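Local coordinates for ciona betagamma-crystallin (Ciona intestinalis, PDB 2BV2), which serves as a structural component of the neuroectodermal visual system and binds two calcium ions in a single betagamma-crystallin domain, at residues A[5-16]-A[24-32]. Sequence-based numbering, arbitrary orientation.
Sequences LFEDVEFGGKKL and DLNVHGFND. With CA (calcium ion), chain D; CA (calcium ion), chain C; ACT (acetate ion), chain E.
The Phe30 ring lies on the hairpin of strands 2-6 and 15-18, with Leu16 CB over the centre of one face. This is a CH-pi contact, 3.7 Å from Leu16 CB to the Phe30 ring centroid and 7° off the normal. At the ring edge, near its plane, Phe30 CZ meets Lys14 O at 3.5 Å. Phe30 CE2 lies 3.6 Å from Leu5 O. Leu5 CB packs beside CE2. The extended Lys14 chain passes the CE1 side with CG and CD.

With chi1 179° and chi2 66°, Leu16 CD2 comes to lie 3.8 Å from His28 CB, the two side chains crossing at about a right angle. Leu5 and Leu25 meet tip to tip, with Leu5 CD1 3.8 Å from Leu25 CD2. One water accepts from Lys14 NZ and donates to Gly29 O, bridging the segments.

Both carbonyls that touch the ring are already bonded within the hairpin: Leu5 O accepts from Leu16 N, and Lys14 O from Glu7 N. On the loop side, Leu25 O takes Phe30 N and His28 N from opposite faces of its plane, which fixes the turn carrying the ring. Asp24 OD1 accepts from Asn26 N, an Asx turn at the start of the 3-10 segment 25-27. An alanine in place of Phe30 would probably open a gap over Leu16 CB and beside Leu5, leaving the loop poorly anchored to the hairpin.

Within the first Greek key motif, the contact packs the loop between strands 15-18 and 36-41 against the hairpin. Each segment also supplies a calcium ligand: Glu7 O joins Ile33, Ser35 and Asp75 at one ion, and Asp32 OD1 joins Asp48, Glu76 and Ser78 at the other. The direct side-chain contacts are apolar, so packing, with one bridging water, holds together two segments that serve separate calcium sites.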
loop_
_atom_site.group_PDB
_atom_site.type_symbol
_atom_site.label_atom_id
_atom_site.label_comp_id
_atom_site.label_asym_id
_atom_site.label_seq_id
_atom_site.Cartn_x
_atom_site.Cartn_y
_atom_site.Cartn_z
ATOM N N LEU A 5 5.518 0.540 1.679
ATOM C CA LEU A 5 5.067 0.519 0.296
ATOM C C LEU A 5 6.282 0.639 -0.597
ATOM O O LEU A 5 7.164 1.441 -0.309
ATOM C CB LEU A 5 4.163 1.713 0.031
ATOM C CG LEU A 5 2.961 1.931 0.960
ATOM C CD1 LEU A 5 2.214 3.177 0.555
ATOM C CD2 LEU A 5 2.005 0.740 1.029
ATOM N N PHE A 6 6.312 -0.135 -1.681
ATOM C CA PHE A 6 7.446 -0.166 -2.595
ATOM C C PHE A 6 7.034 0.176 -4.005
ATOM O O PHE A 6 6.017 -0.313 -4.479
ATOM C CB PHE A 6 8.088 -1.563 -2.624
ATOM C CG PHE A 6 8.793 -1.929 -1.357
ATOM C CD1 PHE A 6 10.161 -1.718 -1.211
ATOM C CD2 PHE A 6 8.101 -2.516 -0.321
ATOM C CE1 PHE A 6 10.809 -2.059 -0.014
ATOM C CE2 PHE A 6 8.739 -2.841 0.887
ATOM C CZ PHE A 6 10.074 -2.634 1.033
ATOM N N GLU A 7 7.890 0.927 -4.698
ATOM C CA GLU A 7 7.656 1.335 -6.079
ATOM C C GLU A 7 7.655 0.179 -7.062
ATOM O O GLU A 7 6.835 0.153 -8.001
ATOM C CB GLU A 7 8.733 2.363 -6.449
ATOM C CG GLU A 7 8.750 2.828 -7.902
ATOM C CD GLU A 7 10.159 3.128 -8.392
ATOM O OE1 GLU A 7 11.098 2.955 -7.606
ATOM O OE2 GLU A 7 10.332 3.531 -9.563
ATOM N N ASP A 8 8.571 -0.772 -6.855
ATOM C CA ASP A 8 8.719 -1.925 -7.736
ATOM C C ASP A 8 8.297 -3.236 -7.055
ATOM O O ASP A 8 8.290 -3.352 -5.848
ATOM C CB ASP A 8 10.175 -2.084 -8.183
ATOM C CG ASP A 8 10.715 -0.853 -8.918
ATOM O OD1 ASP A 8 9.904 -0.019 -9.408
ATOM O OD2 ASP A 8 11.965 -0.721 -8.984
ATOM N N VAL A 9 8.000 -4.231 -7.878
ATOM C CA VAL A 9 7.763 -5.582 -7.406
ATOM C C VAL A 9 8.979 -6.134 -6.649
ATOM O O VAL A 9 10.120 -5.635 -6.762
ATOM C CB VAL A 9 7.367 -6.557 -8.559
ATOM C CG1 VAL A 9 6.126 -6.075 -9.250
ATOM C CG2 VAL A 9 8.506 -6.752 -9.538
ATOM N N GLU A 10 8.725 -7.171 -5.853
ATOM C CA GLU A 10 9.796 -7.842 -5.110
ATOM C C GLU A 10 10.561 -6.889 -4.199
ATOM O O GLU A 10 11.754 -7.078 -3.956
ATOM C CB GLU A 10 10.738 -8.591 -6.066
ATOM C CG GLU A 10 10.027 -9.688 -6.871
ATOM C CD GLU A 10 9.646 -10.924 -6.035
ATOM O OE1 GLU A 10 10.023 -11.009 -4.845
ATOM O OE2 GLU A 10 8.971 -11.829 -6.582
ATOM N N PHE A 11 9.857 -5.868 -3.704
ATOM C CA PHE A 11 10.388 -4.949 -2.680
ATOM C C PHE A 11 11.596 -4.134 -3.164
ATOM O O PHE A 11 12.453 -3.716 -2.392
ATOM C CB PHE A 11 10.674 -5.714 -1.392
ATOM C CG PHE A 11 9.687 -6.797 -1.140
ATOM C CD1 PHE A 11 10.042 -8.118 -1.305
ATOM C CD2 PHE A 11 8.364 -6.485 -0.875
ATOM C CE1 PHE A 11 9.107 -9.119 -1.124
ATOM C CE2 PHE A 11 7.421 -7.477 -0.727
ATOM C CZ PHE A 11 7.791 -8.792 -0.830
ATOM N N GLY A 12 11.588 -3.854 -4.449
ATOM C CA GLY A 12 12.575 -2.981 -5.062
ATOM C C GLY A 12 12.129 -1.534 -5.183
ATOM O O GLY A 12 10.966 -1.169 -4.913
ATOM N N GLY A 13 13.062 -0.696 -5.613
ATOM C CA GLY A 13 12.751 0.691 -5.896
ATOM C C GLY A 13 12.536 1.517 -4.650
ATOM O O GLY A 13 12.917 1.122 -3.543
ATOM N N LYS A 14 11.895 2.668 -4.844
ATOM C CA LYS A 14 11.629 3.611 -3.754
ATOM C C LYS A 14 10.651 3.009 -2.727
ATOM O O LYS A 14 9.715 2.272 -3.071
ATOM C CB LYS A 14 11.055 4.905 -4.322
ATOM C CG LYS A 14 11.115 6.099 -3.412
ATOM C CD LYS A 14 10.664 7.385 -4.164
ATOM C CE LYS A 14 10.867 8.658 -3.342
ATOM N NZ LYS A 14 10.350 9.891 -4.029
ATOM N N LYS A 15 10.878 3.310 -1.458
ATOM C CA LYS A 15 9.988 2.798 -0.432
ATOM C C LYS A 15 9.472 3.906 0.457
ATOM O O LYS A 15 10.119 4.945 0.605
ATOM C CB LYS A 15 10.635 1.682 0.378
ATOM C CG LYS A 15 11.876 2.046 1.126
ATOM C CD LYS A 15 12.467 0.803 1.777
ATOM C CE LYS A 15 13.457 1.142 2.871
ATOM N NZ LYS A 15 14.142 -0.089 3.390
ATOM N N LEU A 16 8.283 3.671 1.012
ATOM C CA LEU A 16 7.616 4.593 1.937
ATOM C C LEU A 16 7.115 3.780 3.111
ATOM O O LEU A 16 6.269 2.906 2.940
ATOM C CB LEU A 16 6.438 5.289 1.260
ATOM C CG LEU A 16 5.649 6.270 2.130
ATOM C CD1 LEU A 16 6.529 7.441 2.493
ATOM C CD2 LEU A 16 4.403 6.753 1.447
ATOM N N ASP A 24 -4.294 10.448 1.015
ATOM C CA ASP A 24 -3.856 10.810 -0.324
ATOM C C ASP A 24 -2.360 10.583 -0.471
ATOM O O ASP A 24 -1.549 11.418 -0.054
ATOM C CB ASP A 24 -4.213 12.273 -0.596
ATOM C CG ASP A 24 -3.722 12.776 -1.944
ATOM O OD1 ASP A 24 -3.319 11.964 -2.802
ATOM O OD2 ASP A 24 -3.740 14.009 -2.138
ATOM N N LEU A 25 -1.992 9.455 -1.074
ATOM C CA LEU A 25 -0.564 9.117 -1.216
ATOM C C LEU A 25 0.254 10.132 -1.996
ATOM O O LEU A 25 1.465 10.104 -1.905
ATOM C CB LEU A 25 -0.372 7.718 -1.806
ATOM C CG LEU A 25 -0.649 6.548 -0.852
ATOM C CD1 LEU A 25 -0.597 5.297 -1.628
ATOM C CD2 LEU A 25 0.340 6.471 0.315
ATOM N N ASN A 26 -0.396 11.008 -2.763
ATOM C CA ASN A 26 0.305 12.120 -3.446
ATOM C C ASN A 26 1.109 13.010 -2.506
ATOM O O ASN A 26 2.119 13.589 -2.915
ATOM C CB ASN A 26 -0.665 13.000 -4.202
ATOM C CG ASN A 26 -1.155 12.386 -5.490
ATOM O OD1 ASN A 26 -0.381 12.141 -6.423
ATOM N ND2 ASN A 26 -2.457 12.174 -5.575
ATOM N N VAL A 27 0.657 13.145 -1.264
ATOM C CA VAL A 27 1.357 14.002 -0.298
ATOM C C VAL A 27 2.796 13.529 -0.095
ATOM O O VAL A 27 3.682 14.334 0.220
ATOM C CB VAL A 27 0.623 14.104 1.057
ATOM C CG1 VAL A 27 -0.809 14.611 0.872
ATOM C CG2 VAL A 27 0.638 12.776 1.787
ATOM N N HIS A 28 3.017 12.229 -0.289
ATOM C CA HIS A 28 4.352 11.615 -0.214
ATOM C C HIS A 28 4.898 11.135 -1.561
ATOM O O HIS A 28 5.881 10.403 -1.597
ATOM C CB HIS A 28 4.306 10.457 0.776
ATOM C CG HIS A 28 4.003 10.886 2.171
ATOM N ND1 HIS A 28 2.908 10.439 2.871
ATOM C CD2 HIS A 28 4.649 11.748 2.992
ATOM C CE1 HIS A 28 2.897 10.997 4.069
ATOM N NE2 HIS A 28 3.940 11.801 4.165
ATOM N N GLY A 29 4.281 11.554 -2.667
ATOM C CA GLY A 29 4.761 11.195 -4.004
ATOM C C GLY A 29 4.622 9.717 -4.330
ATOM O O GLY A 29 5.392 9.181 -5.141
ATOM N N PHE A 30 3.636 9.063 -3.723
ATOM C CA PHE A 30 3.470 7.613 -3.831
ATOM C C PHE A 30 2.105 7.207 -4.402
ATOM O O PHE A 30 1.656 6.075 -4.247
ATOM C CB PHE A 30 3.728 6.949 -2.473
ATOM C CG PHE A 30 5.015 6.198 -2.422
ATOM C CD1 PHE A 30 6.217 6.870 -2.314
ATOM C CD2 PHE A 30 5.031 4.803 -2.485
ATOM C CE1 PHE A 30 7.408 6.182 -2.281
ATOM C CE2 PHE A 30 6.222 4.118 -2.467
ATOM C CZ PHE A 30 7.411 4.809 -2.355
ATOM N N ASN A 31 1.445 8.139 -5.057
ATOM C CA ASN A 31 0.191 7.832 -5.720
ATOM C C ASN A 31 0.447 7.094 -7.019
ATOM O O ASN A 31 1.253 7.522 -7.841
ATOM C CB ASN A 31 -0.614 9.105 -6.021
ATOM C CG ASN A 31 -2.035 8.797 -6.406
ATOM O OD1 ASN A 31 -2.771 8.188 -5.625
ATOM N ND2 ASN A 31 -2.437 9.195 -7.612
ATOM N N ASP A 32 -0.264 5.988 -7.190
ATOM C CA ASP A 32 -0.272 5.209 -8.418
ATOM C C ASP A 32 1.105 4.729 -8.871
ATOM O O ASP A 32 1.399 4.704 -10.070
ATOM C CB ASP A 32 -0.995 5.947 -9.542
ATOM C CG ASP A 32 -2.471 6.134 -9.262
ATOM O OD1 ASP A 32 -2.990 5.524 -8.311
ATOM O OD2 ASP A 32 -3.135 6.878 -10.008
HETATM CA CA CA D . -5.305 5.075 -7.610
HETATM CA CA CA C . 5.381 0.554 -9.733
HETATM C C ACT E . -3.088 12.467 4.267
HETATM O O ACT E . -3.944 11.916 5.016
HETATM O OXT ACT E . -3.234 12.342 3.026
HETATM C CH3 ACT E . -1.917 13.216 4.815
HETATM O O HOH W 1 8.025 9.772 -5.763
HETATM O O HOH W 2 5.029 -0.273 -11.884
#